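Local coordinates for thiosulfate sulfurtransferase TUM1 (Saccharomyces cerevisiae, PDB 3UTN), which accepts persulfide sulfur from the desulfurase NFS1 and passes it to UBA4 in the pathway that 2-thiolates the wobble uridine of tRNAs, at residues A[49-54]-A[76-81]; A[82-87]-A[99-104]; A[135-140]-A[174-179]. One frame throughout, in Å; residues are numbered along the deposited sequence. Where two conformers were deposited one is given.

Interaction 1 (A[49-54]-A[76-81])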
ATOM      1  N   PRO A  49       4.486  15.600  -4.704  1.00 19.62           N
ATOM      2  CA  PRO A  49       4.881  14.501  -3.867  1.00 19.41           C
ATOM      3  C   PRO A  49       3.801  14.357  -2.833  1.00 19.07           C
ATOM      4  O   PRO A  49       3.172  15.334  -2.439  1.00 18.43           O
ATOM      5  CB  PRO A  49       6.175  14.988  -3.229  1.00 19.23           C
ATOM      6  CG  PRO A  49       6.676  16.035  -4.154  1.00 19.04           C
ATOM      7  CD  PRO A  49       5.430  16.722  -4.607  1.00 18.96           C
ATOM      8  N   VAL A  50       3.548  13.127  -2.445  1.00 18.96           N
ATOM      9  CA  VAL A  50       2.467  12.860  -1.553  1.00 19.05           C
ATOM     10  C   VAL A  50       3.091  12.084  -0.433  1.00 18.75           C
ATOM     11  O   VAL A  50       3.494  10.949  -0.603  1.00 18.93           O
ATOM     12  CB  VAL A  50       1.370  12.040  -2.237  1.00 19.23           C
ATOM     13  CG1 VAL A  50       0.249  11.745  -1.258  1.00 19.44           C
ATOM     14  CG2 VAL A  50       0.834  12.792  -3.441  1.00 19.60           C
ATOM     15  N   ASP A  51       3.197  12.737   0.708  1.00 18.91           N
ATOM     16  CA  ASP A  51       3.637  12.078   1.898  1.00 19.65           C
ATOM     17  C   ASP A  51       2.440  11.324   2.447  1.00 19.64           C
ATOM     18  O   ASP A  51       1.462  11.915   2.903  1.00 20.06           O
ATOM     19  CB  ASP A  51       4.159  13.098   2.894  1.00 20.03           C
ATOM     20  CG  ASP A  51       4.687  12.461   4.149  1.00 21.37           C
ATOM     21  OD1 ASP A  51       4.676  11.217   4.240  1.00 21.68           O
ATOM     22  OD2 ASP A  51       5.109  13.208   5.045  1.00 22.36           O
ATOM     23  N   ALA A  52       2.525  10.004   2.376  1.00 19.15           N
ATOM     24  CA  ALA A  52       1.462   9.145   2.847  1.00 19.17           C
ATOM     25  C   ALA A  52       1.890   8.509   4.143  1.00 19.18           C
ATOM     26  O   ALA A  52       1.357   7.479   4.556  1.00 19.91           O
ATOM     27  CB  ALA A  52       1.156   8.089   1.815  1.00 18.52           C
ATOM     28  N   THR A  53       2.856   9.139   4.792  1.00 19.52           N
ATOM     29  CA  THR A  53       3.409   8.595   6.004  1.00 19.86           C
ATOM     30  C   THR A  53       2.290   8.279   6.951  1.00 20.13           C
ATOM     31  O   THR A  53       1.391   9.080   7.197  1.00 19.15           O
ATOM     32  CB  THR A  53       4.406   9.538   6.665  1.00 19.46           C
ATOM     33  OG1 THR A  53       5.529   9.680   5.803  1.00 19.13           O
ATOM     34  CG2 THR A  53       4.878   8.967   7.976  1.00 19.73           C
ATOM     35  N   TRP A  54       2.342   7.061   7.436  1.00 20.61           N
ATOM     36  CA  TRP A  54       1.404   6.611   8.401  1.00 21.59           C
ATOM     37  C   TRP A  54       2.200   5.694   9.255  1.00 21.71           C
ATOM     38  O   TRP A  54       3.007   4.914   8.759  1.00 21.12           O
ATOM     39  CB  TRP A  54       0.266   5.895   7.710  1.00 22.41           C
ATOM     40  CG  TRP A  54      -0.709   5.320   8.680  1.00 23.87           C
ATOM     41  CD1 TRP A  54      -1.855   5.916   9.189  1.00 24.50           C
ATOM     42  CD2 TRP A  54      -0.640   4.012   9.313  1.00 24.75           C
ATOM     43  NE1 TRP A  54      -2.486   5.079  10.065  1.00 25.16           N
ATOM     44  CE2 TRP A  54      -1.808   3.919  10.186  1.00 24.96           C
ATOM     45  CE3 TRP A  54       0.240   2.937   9.240  1.00 25.03           C
ATOM     46  CZ2 TRP A  54      -2.065   2.793  10.950  1.00 25.45           C
ATOM     47  CZ3 TRP A  54      -0.033   1.807  10.013  1.00 25.73           C
ATOM     48  CH2 TRP A  54      -1.160   1.737  10.845  1.00 25.44           C
ATOM     49  N   SER A  76       5.197  18.747  -1.292  1.00 19.10           N
ATOM     50  CA  SER A  76       4.460  17.586  -0.830  0.86 19.11           C
ATOM     51  C   SER A  76       3.103  17.974  -0.307  1.00 19.01           C
ATOM     52  O   SER A  76       2.935  19.035   0.273  1.00 19.02           O
ATOM     53  CB  SER A  76       5.195  16.876   0.291  0.86 18.91           C
ATOM     54  OG  SER A  76       6.280  16.128  -0.211  0.86 19.40           O
ATOM     55  N   ILE A  77       2.143  17.098  -0.519  1.00 18.95           N
ATOM     56  CA  ILE A  77       0.934  17.161   0.233  1.00 19.28           C
ATOM     57  C   ILE A  77       1.069  15.998   1.175  1.00 19.33           C
ATOM     58  O   ILE A  77       1.874  15.076   0.964  1.00 19.48           O
ATOM     59  CB  ILE A  77      -0.321  16.991  -0.627  1.00 19.54           C
ATOM     60  CG1 ILE A  77      -0.291  15.644  -1.354  1.00 19.71           C
ATOM     61  CG2 ILE A  77      -0.452  18.164  -1.579  1.00 20.55           C
ATOM     62  CD1 ILE A  77      -1.559  15.322  -2.095  1.00 20.49           C
ATOM     63  N   PHE A  78       0.295  16.050   2.234  1.00 19.42           N
ATOM     64  CA  PHE A  78       0.222  14.940   3.112  1.00 19.98           C
ATOM     65  C   PHE A  78      -1.029  14.181   2.745  1.00 20.51           C
ATOM     66  O   PHE A  78      -2.101  14.761   2.628  1.00 20.88           O
ATOM     67  CB  PHE A  78       0.153  15.411   4.545  1.00 20.25           C
ATOM     68  CG  PHE A  78      -0.075  14.312   5.511  1.00 20.35           C
ATOM     69  CD1 PHE A  78       0.924  13.376   5.760  1.00 20.15           C
ATOM     70  CD2 PHE A  78      -1.294  14.192   6.159  1.00 20.61           C
ATOM     71  CE1 PHE A  78       0.712  12.344   6.651  1.00 20.43           C
ATOM     72  CE2 PHE A  78      -1.505  13.164   7.057  1.00 21.16           C
ATOM     73  CZ  PHE A  78      -0.504  12.240   7.299  1.00 20.88           C
ATOM     74  N   PHE A  79      -0.874  12.885   2.541  1.00 21.07           N
ATOM     75  CA  PHE A  79      -1.999  12.026   2.268  1.00 21.23           C
ATOM     76  C   PHE A  79      -2.287  11.297   3.553  1.00 21.64           C
ATOM     77  O   PHE A  79      -1.517  10.441   3.983  1.00 21.48           O
ATOM     78  CB  PHE A  79      -1.655  11.039   1.168  1.00 21.74           C
ATOM     79  CG  PHE A  79      -2.796  10.163   0.753  1.00 22.21           C
ATOM     80  CD1 PHE A  79      -3.147   9.054   1.509  1.00 22.46           C
ATOM     81  CD2 PHE A  79      -3.506  10.434  -0.410  1.00 23.02           C
ATOM     82  CE1 PHE A  79      -4.191   8.231   1.120  1.00 23.47           C
ATOM     83  CE2 PHE A  79      -4.551   9.615  -0.806  1.00 23.28           C
ATOM     84  CZ  PHE A  79      -4.891   8.511  -0.042  1.00 23.49           C
ATOM     85  N   ASP A  80      -3.400  11.649   4.166  1.00 22.15           N
ATOM     86  CA  ASP A  80      -3.771  11.048   5.414  1.00 22.92           C
ATOM     87  C   ASP A  80      -4.394   9.691   5.152  1.00 23.12           C
ATOM     88  O   ASP A  80      -5.573   9.584   4.827  1.00 21.88           O
ATOM     89  CB  ASP A  80      -4.728  11.950   6.175  1.00 24.01           C
ATOM     90  CG  ASP A  80      -4.856  11.552   7.615  1.00 24.34           C
ATOM     91  OD1 ASP A  80      -4.731  10.348   7.905  1.00 24.35           O
ATOM     92  OD2 ASP A  80      -5.077  12.438   8.452  1.00 26.34           O
ATOM     93  N   ILE A  81      -3.571   8.660   5.295  1.00 23.06           N
ATOM     94  CA  ILE A  81      -3.991   7.276   5.121  1.00 23.89           C
ATOM     95  C   ILE A  81      -5.248   6.984   5.933  1.00 24.01           C
ATOM     96  O   ILE A  81      -6.154   6.301   5.460  1.00 23.91           O
ATOM     97  CB  ILE A  81      -2.838   6.319   5.522  1.00 23.79           C
ATOM     98  CG1 ILE A  81      -1.751   6.324   4.440  1.00 24.36           C
ATOM     99  CG2 ILE A  81      -3.335   4.911   5.814  1.00 24.64           C
ATOM    100  CD1 ILE A  81      -2.191   5.823   3.081  1.00 24.78           C
TER
HETATM  101  O   HOH W   1      -0.974   9.103   6.174  1.00 23.04           O
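Val50 and Asp51 pair in parallel with Ile77 and Phe78. Three backbone hydrogen bonds alternate between the strands: Ile77 N to Pro49 O at 2.8 Å, Asp51 N to Ile77 O at 2.7 Å, and Phe79 N to Asp51 O at 2.6 Å. Val50 and Ile77 lie side by side on one face of the sheet, with Val50 CG2 3.7 Å from Ile77 CG1. Asp51 and Phe78 point to the other face. The Phe78 ring brings CE1 to within 3.4 Å of Thr53 O, which sits at the ring edge. Asp51 OD1 accepts from Thr53 N and forms an Asx turn just past the strand. Beyond the strands, a water accepts from Ile81 N and lies within bonding distance of Thr53 O and Phe79 O, with more acceptors round it than protons to give. With chi1 at 176°, the Trp54 indole turns one face to Ile81 CG2, which sits 4.1 Å from the centroid of the five-membered ring, a CH-pi contact. The two strands belong to the beta-alpha-beta unit of strand 47-51, helix 63-69 and edge strand 77-78. Strand 115-119 flanks strand 47-51. Helix 63-69 packs on Asp51 and Phe78, and helix 127-136 on Ala52, Phe79 and Ile81.

Interaction 2 (A[82-87]-A[99-104])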
ATOM      1  N   ASP A  82      -5.301   7.529   7.143  1.00 24.63           N
ATOM      2  CA  ASP A  82      -6.433   7.305   8.033  1.00 26.06           C
ATOM      3  C   ASP A  82      -7.676   8.037   7.574  1.00 26.02           C
ATOM      4  O   ASP A  82      -8.750   7.450   7.520  1.00 27.26           O
ATOM      5  CB  ASP A  82      -6.088   7.735   9.450  1.00 26.50           C
ATOM      6  CG  ASP A  82      -5.035   6.872  10.066  1.00 27.59           C
ATOM      7  OD1 ASP A  82      -5.033   5.654   9.802  1.00 29.10           O
ATOM      8  OD2 ASP A  82      -4.205   7.409  10.816  1.00 28.99           O
ATOM      9  N   ALA A  83      -7.526   9.319   7.264  1.00 26.50           N
ATOM     10  CA  ALA A  83      -8.659  10.146   6.872  1.00 26.68           C
ATOM     11  C   ALA A  83      -9.167   9.757   5.498  1.00 26.68           C
ATOM     12  O   ALA A  83     -10.369   9.746   5.260  1.00 26.55           O
ATOM     13  CB  ALA A  83      -8.283  11.616   6.912  1.00 27.41           C
ATOM     14  N   ILE A  84      -8.250   9.415   4.602  1.00 25.30           N
ATOM     15  CA  ILE A  84      -8.618   9.055   3.242  1.00 25.89           C
ATOM     16  C   ILE A  84      -8.821   7.548   3.181  1.00 26.67           C
ATOM     17  O   ILE A  84      -8.105   6.806   2.508  1.00 26.38           O
ATOM     18  CB  ILE A  84      -7.597   9.564   2.219  1.00 25.26           C
ATOM     19  CG1 ILE A  84      -7.188  10.995   2.586  1.00 25.60           C
ATOM     20  CG2 ILE A  84      -8.172   9.474   0.812  1.00 25.95           C
ATOM     21  CD1 ILE A  84      -5.986  11.533   1.849  1.00 25.23           C
ATOM     22  N   SER A  85      -9.814   7.113   3.937  1.00 27.26           N
ATOM     23  CA  SER A  85     -10.170   5.727   4.036  1.00 28.14           C
ATOM     24  C   SER A  85     -11.656   5.728   4.312  1.00 29.54           C
ATOM     25  O   SER A  85     -12.255   6.790   4.518  1.00 28.51           O
ATOM     26  CB  SER A  85      -9.418   5.066   5.190  1.00 28.71           C
ATOM     27  OG  SER A  85      -9.780   5.654   6.424  1.00 28.54           O
ATOM     28  N   ASP A  86     -12.253   4.545   4.304  1.00 30.44           N
ATOM     29  CA  ASP A  86     -13.617   4.419   4.747  1.00 31.85           C
ATOM     30  C   ASP A  86     -13.620   4.356   6.265  1.00 32.31           C
ATOM     31  O   ASP A  86     -13.593   3.279   6.853  1.00 31.06           O
ATOM     32  CB  ASP A  86     -14.284   3.190   4.140  1.00 32.64           C
ATOM     33  CG  ASP A  86     -15.773   3.159   4.400  1.00 33.29           C
ATOM     34  OD1 ASP A  86     -16.284   4.106   5.034  1.00 33.98           O
ATOM     35  OD2 ASP A  86     -16.432   2.197   3.973  1.00 34.65           O
ATOM     36  N   LYS A  87     -13.647   5.525   6.896  1.00 34.14           N
ATOM     37  CA  LYS A  87     -13.654   5.609   8.357  1.00 36.61           C
ATOM     38  C   LYS A  87     -14.963   5.086   8.954  1.00 36.69           C
ATOM     39  O   LYS A  87     -15.031   4.803  10.148  1.00 38.21           O
ATOM     40  CB  LYS A  87     -13.370   7.041   8.823  1.00 37.38           C
ATOM     41  CG  LYS A  87     -12.014   7.568   8.375  1.00 38.94           C
ATOM     42  CD  LYS A  87     -11.495   8.685   9.269  1.00 40.43           C
ATOM     43  CE  LYS A  87     -12.180  10.016   8.998  1.00 41.71           C
ATOM     44  NZ  LYS A  87     -11.322  11.165   9.413  1.00 42.90           N
ATOM     45  N   LYS A  99     -16.074   9.725  -2.794  1.00 30.72           N
ATOM     46  CA  LYS A  99     -16.282  11.056  -2.229  1.00 31.46           C
ATOM     47  C   LYS A  99     -15.194  11.439  -1.231  1.00 29.45           C
ATOM     48  O   LYS A  99     -14.592  12.499  -1.355  1.00 28.96           O
ATOM     49  CB  LYS A  99     -17.672  11.181  -1.597  1.00 33.86           C
ATOM     50  CG  LYS A  99     -17.815  12.370  -0.657  1.00 36.09           C
ATOM     51  CD  LYS A  99     -19.247  12.859  -0.543  1.00 38.44           C
ATOM     52  CE  LYS A  99     -19.468  14.105  -1.387  1.00 40.28           C
ATOM     53  NZ  LYS A  99     -18.720  15.278  -0.850  1.00 40.86           N
ATOM     54  N   VAL A 100     -14.943  10.577  -0.251  1.00 28.51           N
ATOM     55  CA  VAL A 100     -13.868  10.817   0.706  1.00 27.76           C
ATOM     56  C   VAL A 100     -12.565  11.030  -0.057  1.00 26.25           C
ATOM     57  O   VAL A 100     -11.829  11.969   0.218  1.00 26.09           O
ATOM     58  CB  VAL A 100     -13.748   9.676   1.739  1.00 27.51           C
ATOM     59  CG1 VAL A 100     -12.398   9.701   2.446  1.00 27.38           C
ATOM     60  CG2 VAL A 100     -14.875   9.781   2.757  1.00 28.07           C
ATOM     61  N   PHE A 101     -12.308  10.186  -1.048  1.00 25.69           N
ATOM     62  CA  PHE A 101     -11.101  10.334  -1.828  1.00 25.69           C
ATOM     63  C   PHE A 101     -11.047  11.666  -2.562  1.00 25.44           C
ATOM     64  O   PHE A 101     -10.083  12.404  -2.429  1.00 24.51           O
ATOM     65  CB  PHE A 101     -10.931   9.210  -2.827  1.00 25.59           C
ATOM     66  CG  PHE A 101      -9.693   9.351  -3.639  1.00 25.56           C
ATOM     67  CD1 PHE A 101      -8.464   8.965  -3.112  1.00 25.21           C
ATOM     68  CD2 PHE A 101      -9.739   9.917  -4.911  1.00 24.91           C
ATOM     69  CE1 PHE A 101      -7.309   9.107  -3.854  1.00 24.72           C
ATOM     70  CE2 PHE A 101      -8.585  10.059  -5.655  1.00 24.64           C
ATOM     71  CZ  PHE A 101      -7.368   9.655  -5.124  1.00 24.67           C
ATOM     72  N   ASP A 102     -12.086  11.959  -3.340  1.00 26.72           N
ATOM     73  CA  ASP A 102     -12.145  13.197  -4.104  1.00 27.90           C
ATOM     74  C   ASP A 102     -12.048  14.407  -3.202  1.00 27.50           C
ATOM     75  O   ASP A 102     -11.317  15.346  -3.503  1.00 28.34           O
ATOM     76  CB  ASP A 102     -13.426  13.257  -4.927  1.00 29.83           C
ATOM     77  CG  ASP A 102     -13.425  12.267  -6.055  1.00 31.61           C
ATOM     78  OD1 ASP A 102     -12.356  11.669  -6.316  1.00 32.31           O
ATOM     79  OD2 ASP A 102     -14.490  12.077  -6.674  1.00 33.52           O
ATOM     80  N   ASP A 103     -12.780  14.367  -2.094  1.00 27.83           N
ATOM     81  CA  ASP A 103     -12.763  15.452  -1.125  1.00 27.93           C
ATOM     82  C   ASP A 103     -11.373  15.623  -0.571  1.00 26.87           C
ATOM     83  O   ASP A 103     -10.887  16.738  -0.469  1.00 26.48           O
ATOM     84  CB  ASP A 103     -13.768  15.200  -0.004  1.00 28.91           C
ATOM     85  CG  ASP A 103     -15.198  15.373  -0.473  1.00 30.08           C
ATOM     86  OD1 ASP A 103     -15.379  15.845  -1.611  1.00 30.45           O
ATOM     87  OD2 ASP A 103     -16.129  15.031   0.282  1.00 30.79           O
ATOM     88  N   ALA A 104     -10.732  14.507  -0.241  1.00 26.09           N
ATOM     89  CA  ALA A 104      -9.361  14.532   0.233  1.00 25.45           C
ATOM     90  C   ALA A 104      -8.476  15.195  -0.808  1.00 24.38           C
ATOM     91  O   ALA A 104      -7.774  16.152  -0.509  1.00 24.82           O
ATOM     92  CB  ALA A 104      -8.879  13.126   0.528  1.00 25.65           C
TER
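No hydrogen bond crosses between Ile84 and the helix it meets; one methyl group of the helix, Ala104 CB, takes most of the Ile84 side chain. Ile84 CG1 lies 3.4 Å from Ala104 CB, tighter than usual for two carbons. Ile84 CG2 and CD1 also come close to the same methyl, at 3.7 Å and 3.6 Å from Ala104 CB. With chi1 at -43°, Ile84 CG1 and CD1 run to Ala104, while CG2 is set beside the carbonyl carbon and also reaches the Phe101 ring obliquely, 4.0 Å from Phe101 CD1. One turn back along the helix from Ala104, Val100 points at the loop. Its CG1 rests against two loop carbonyls, 3.5 Å from Ala83 O and 3.6 Å from Ser85 O. The loop bends sharply here. Ile84 is the centre of an inverse gamma turn, closed by a weak bond from Ser85 N to Ala83 O, and Asp86 is the centre of a second one. Phe101 also packs on Thr133 and Leu134 of helix 127-136. The contact is packing without a hydrogen bond, of methyl groups on each other and on two carbonyl oxygens. It folds the connection after edge strand 77-78 back onto helix 98-107, in the alpha/beta fold of the first rhodanese domain.

Interaction 3 (A[135-140]-A[174-179])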
ATOM      1  N   GLY A 135      -3.896   5.539  -7.462  1.00 21.89           N
ATOM      2  CA  GLY A 135      -4.012   4.796  -8.706  1.00 22.72           C
ATOM      3  C   GLY A 135      -5.368   4.145  -8.844  1.00 23.11           C
ATOM      4  O   GLY A 135      -6.006   4.266  -9.882  1.00 23.78           O
ATOM      5  N   VAL A 136      -5.820   3.463  -7.794  1.00 23.16           N
ATOM      6  CA  VAL A 136      -7.106   2.778  -7.847  1.00 23.82           C
ATOM      7  C   VAL A 136      -8.200   3.790  -8.110  1.00 24.33           C
ATOM      8  O   VAL A 136      -9.115   3.533  -8.877  1.00 24.94           O
ATOM      9  CB  VAL A 136      -7.410   1.984  -6.570  1.00 23.68           C
ATOM     10  CG1 VAL A 136      -8.847   1.484  -6.570  1.00 24.26           C
ATOM     11  CG2 VAL A 136      -6.466   0.806  -6.461  1.00 23.21           C
ATOM     12  N   MET A 137      -8.068   4.956  -7.493  1.00 24.13           N
ATOM     13  CA  MET A 137      -9.026   6.017  -7.680  1.00 25.61           C
ATOM     14  C   MET A 137      -8.827   6.735  -9.000  1.00 25.55           C
ATOM     15  O   MET A 137      -9.385   7.803  -9.219  1.00 26.83           O
ATOM     16  CB  MET A 137      -8.964   6.990  -6.515  1.00 26.37           C
ATOM     17  CG  MET A 137      -9.613   6.455  -5.257  1.00 28.52           C
ATOM     18  SD  MET A 137     -11.236   5.746  -5.589  1.00 31.50           S
ATOM     19  CE  MET A 137     -12.168   7.180  -6.122  1.00 32.07           C
ATOM     20  N   GLY A 138      -8.025   6.135  -9.871  1.00 25.36           N
ATOM     21  CA  GLY A 138      -7.924   6.561 -11.251  1.00 25.15           C
ATOM     22  C   GLY A 138      -7.087   7.795 -11.444  1.00 24.64           C
ATOM     23  O   GLY A 138      -7.174   8.451 -12.480  1.00 25.88           O
ATOM     24  N   HIS A 139      -6.272   8.139 -10.458  1.00 23.53           N
ATOM     25  CA  HIS A 139      -5.406   9.270 -10.669  1.00 22.93           C
ATOM     26  C   HIS A 139      -4.433   8.912 -11.746  1.00 22.46           C
ATOM     27  O   HIS A 139      -3.777   7.880 -11.660  1.00 22.67           O
ATOM     28  CB  HIS A 139      -4.699   9.722  -9.416  1.00 22.28           C
ATOM     29  CG  HIS A 139      -4.047  11.055  -9.586  1.00 21.70           C
ATOM     30  ND1 HIS A 139      -4.711  12.194  -9.414  1.00 21.57           N
ATOM     31  CD2 HIS A 139      -2.773  11.398 -10.005  1.00 21.62           C
ATOM     32  CE1 HIS A 139      -3.898  13.227  -9.661  1.00 21.80           C
ATOM     33  NE2 HIS A 139      -2.712  12.739 -10.026  1.00 21.92           N
ATOM     34  N   PRO A 140      -4.362   9.742 -12.800  1.00 23.22           N
ATOM     35  CA  PRO A 140      -3.659   9.387 -14.022  1.00 23.15           C
ATOM     36  C   PRO A 140      -2.192   9.086 -13.774  1.00 23.03           C
ATOM     37  O   PRO A 140      -1.685   8.072 -14.239  1.00 22.95           O
ATOM     38  CB  PRO A 140      -3.812  10.641 -14.886  1.00 23.37           C
ATOM     39  CG  PRO A 140      -5.089  11.247 -14.428  1.00 23.68           C
ATOM     40  CD  PRO A 140      -5.081  11.019 -12.939  1.00 23.40           C
ATOM     41  N   TYR A 174     -11.174  18.110  -7.242  1.00 32.30           N
ATOM     42  CA  TYR A 174     -10.723  16.860  -7.788  1.00 30.05           C
ATOM     43  C   TYR A 174     -11.870  15.882  -7.801  1.00 29.78           C
ATOM     44  O   TYR A 174     -12.546  15.680  -6.794  1.00 29.90           O
ATOM     45  CB  TYR A 174      -9.605  16.303  -6.932  1.00 28.18           C
ATOM     46  CG  TYR A 174      -8.973  15.052  -7.484  1.00 26.55           C
ATOM     47  CD1 TYR A 174      -7.734  15.105  -8.105  1.00 26.18           C
ATOM     48  CD2 TYR A 174      -9.606  13.817  -7.368  1.00 26.33           C
ATOM     49  CE1 TYR A 174      -7.142  13.963  -8.597  1.00 25.93           C
ATOM     50  CE2 TYR A 174      -9.022  12.669  -7.860  1.00 25.65           C
ATOM     51  CZ  TYR A 174      -7.788  12.752  -8.468  1.00 25.62           C
ATOM     52  OH  TYR A 174      -7.198  11.624  -8.957  1.00 25.02           O
ATOM     53  N   GLU A 175     -12.071  15.257  -8.945  1.00 31.01           N
ATOM     54  CA  GLU A 175     -13.112  14.268  -9.056  1.00 32.84           C
ATOM     55  C   GLU A 175     -12.599  13.099  -9.854  1.00 31.85           C
ATOM     56  O   GLU A 175     -12.325  13.220 -11.045  1.00 31.17           O
ATOM     57  CB  GLU A 175     -14.352  14.872  -9.708  1.00 35.17           C
ATOM     58  CG  GLU A 175     -15.587  14.004  -9.576  1.00 38.87           C
ATOM     59  CD  GLU A 175     -16.842  14.725 -10.009  1.00 40.85           C
ATOM     60  OE1 GLU A 175     -16.861  15.974  -9.946  1.00 41.77           O
ATOM     61  OE2 GLU A 175     -17.805  14.036 -10.408  1.00 43.71           O
ATOM     62  N   SER A 176     -12.453  11.967  -9.176  1.00 31.74           N
ATOM     63  CA  SER A 176     -12.071  10.734  -9.831  1.00 32.40           C
ATOM     64  C   SER A 176     -13.091  10.428 -10.916  1.00 33.17           C
ATOM     65  O   SER A 176     -14.285  10.323 -10.643  1.00 33.93           O
ATOM     66  CB  SER A 176     -12.018   9.593  -8.823  1.00 31.72           C
ATOM     67  OG  SER A 176     -11.783   8.364  -9.485  1.00 32.23           O
ATOM     68  N   SER A 177     -12.614  10.317 -12.149  1.00 34.30           N
ATOM     69  CA  SER A 177     -13.482  10.044 -13.288  1.00 35.52           C
ATOM     70  C   SER A 177     -13.658   8.542 -13.447  1.00 35.77           C
ATOM     71  O   SER A 177     -14.642   8.073 -14.019  1.00 36.04           O
ATOM     72  CB  SER A 177     -12.887  10.645 -14.560  1.00 35.99           C
ATOM     73  OG  SER A 177     -11.616  10.089 -14.834  1.00 38.05           O
ATOM     74  N   GLU A 178     -12.689   7.796 -12.930  1.00 35.48           N
ATOM     75  CA  GLU A 178     -12.700   6.346 -12.990  1.00 35.09           C
ATOM     76  C   GLU A 178     -12.004   5.799 -11.762  1.00 34.33           C
ATOM     77  O   GLU A 178     -11.152   6.458 -11.162  1.00 33.96           O
ATOM     78  CB  GLU A 178     -11.988   5.845 -14.250  1.00 36.91           C
ATOM     79  CG  GLU A 178     -10.588   6.413 -14.443  1.00 38.76           C
ATOM     80  CD  GLU A 178      -9.873   5.853 -15.657  1.00 40.33           C
ATOM     81  OE1 GLU A 178      -8.760   6.337 -15.961  1.00 42.75           O
ATOM     82  OE2 GLU A 178     -10.410   4.929 -16.303  1.00 40.54           O
ATOM     83  N   SER A 179     -12.378   4.593 -11.379  1.00 32.65           N
ATOM     84  CA  SER A 179     -11.682   3.931 -10.304  1.00 33.27           C
ATOM     85  C   SER A 179     -11.565   2.459 -10.633  1.00 32.64           C
ATOM     86  O   SER A 179     -12.259   1.952 -11.519  1.00 32.67           O
ATOM     87  CB  SER A 179     -12.366   4.186  -8.962  1.00 33.54           C
ATOM     88  OG  SER A 179     -13.693   3.705  -8.965  1.00 36.02           O
TER
HETATM   89  O   HOH W   2      -8.788  10.167 -10.101  1.00 29.09           O
HETATM   90  O   HOH W   3     -10.065  10.068 -12.469  1.00 32.73           O
HETATM   91  O   HOH W   4      -8.496   8.964 -14.602  1.00 36.23           O
HETATM   92  O   HOH W   5      -5.891   6.228 -14.715  1.00 48.44           O
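The His139 and Tyr174 rings meet rim to rim, with planes only 13° apart and neither over the face of the other. His139 ND1 and Tyr174 OH are joined by a hydrogen bond of 2.6 Å. Either group could be the donor. The hydroxyl lies near the imidazole plane, and ND1 lies in the plane of the phenol ring at its edge. The other imidazole nitrogen, NE2, bonds to Asp114 O, which helps fix the ring's rotation. Tyr174 OH also bonds a water that donates to Met137 O. A phenylalanine in place of Tyr174 would probably leave His139 ND1 and this water without their shared partner. Ser176 OG, turned away from its backbone N (chi1 174°), donates to Met137 O; the 2.5 Å separation is unusually short and its exact value doubtful. The Met137 side chain bends at chi2 and chi3 and returns its CE to within 3.6 Å of Ser176 OG. Gly138 lies against Glu178, with Gly138 CA 3.2 Å from Glu178 O. Gly138 has no side chain to hinder this approach, and its positive phi suits glycine. A further water links Gly138 O to Glu178 OE1. Gly138 is the C-prime residue of a Schellman motif that ends helix 127-136, with Gly138 N bonded to Gly135 O and His139 N to Leu134 O.

How the interactions relate
Interaction 1 is wholly buried and rests on strand pairing in the sheet. Interaction 2 is only partly buried and has no hydrogen bond across its segments. Interaction 3 is mostly buried too, but it is polar, built from side-chain hydrogen bonds and waters at a helix end. Interactions 1 and 2 follow each other in the chain and touch: Phe79 CZ is 3.5 Å from Ile84 CG2. Interactions 2 and 3 meet where helix 98-107 faces the loop 174-179; there Asp102 OD1 probably accepts from Ser176 N at 2.9 Å. Phe101 lies between, against Phe79, Met137 and Tyr174. Interactions 1 and 3 do not touch, but helix 127-136 serves both.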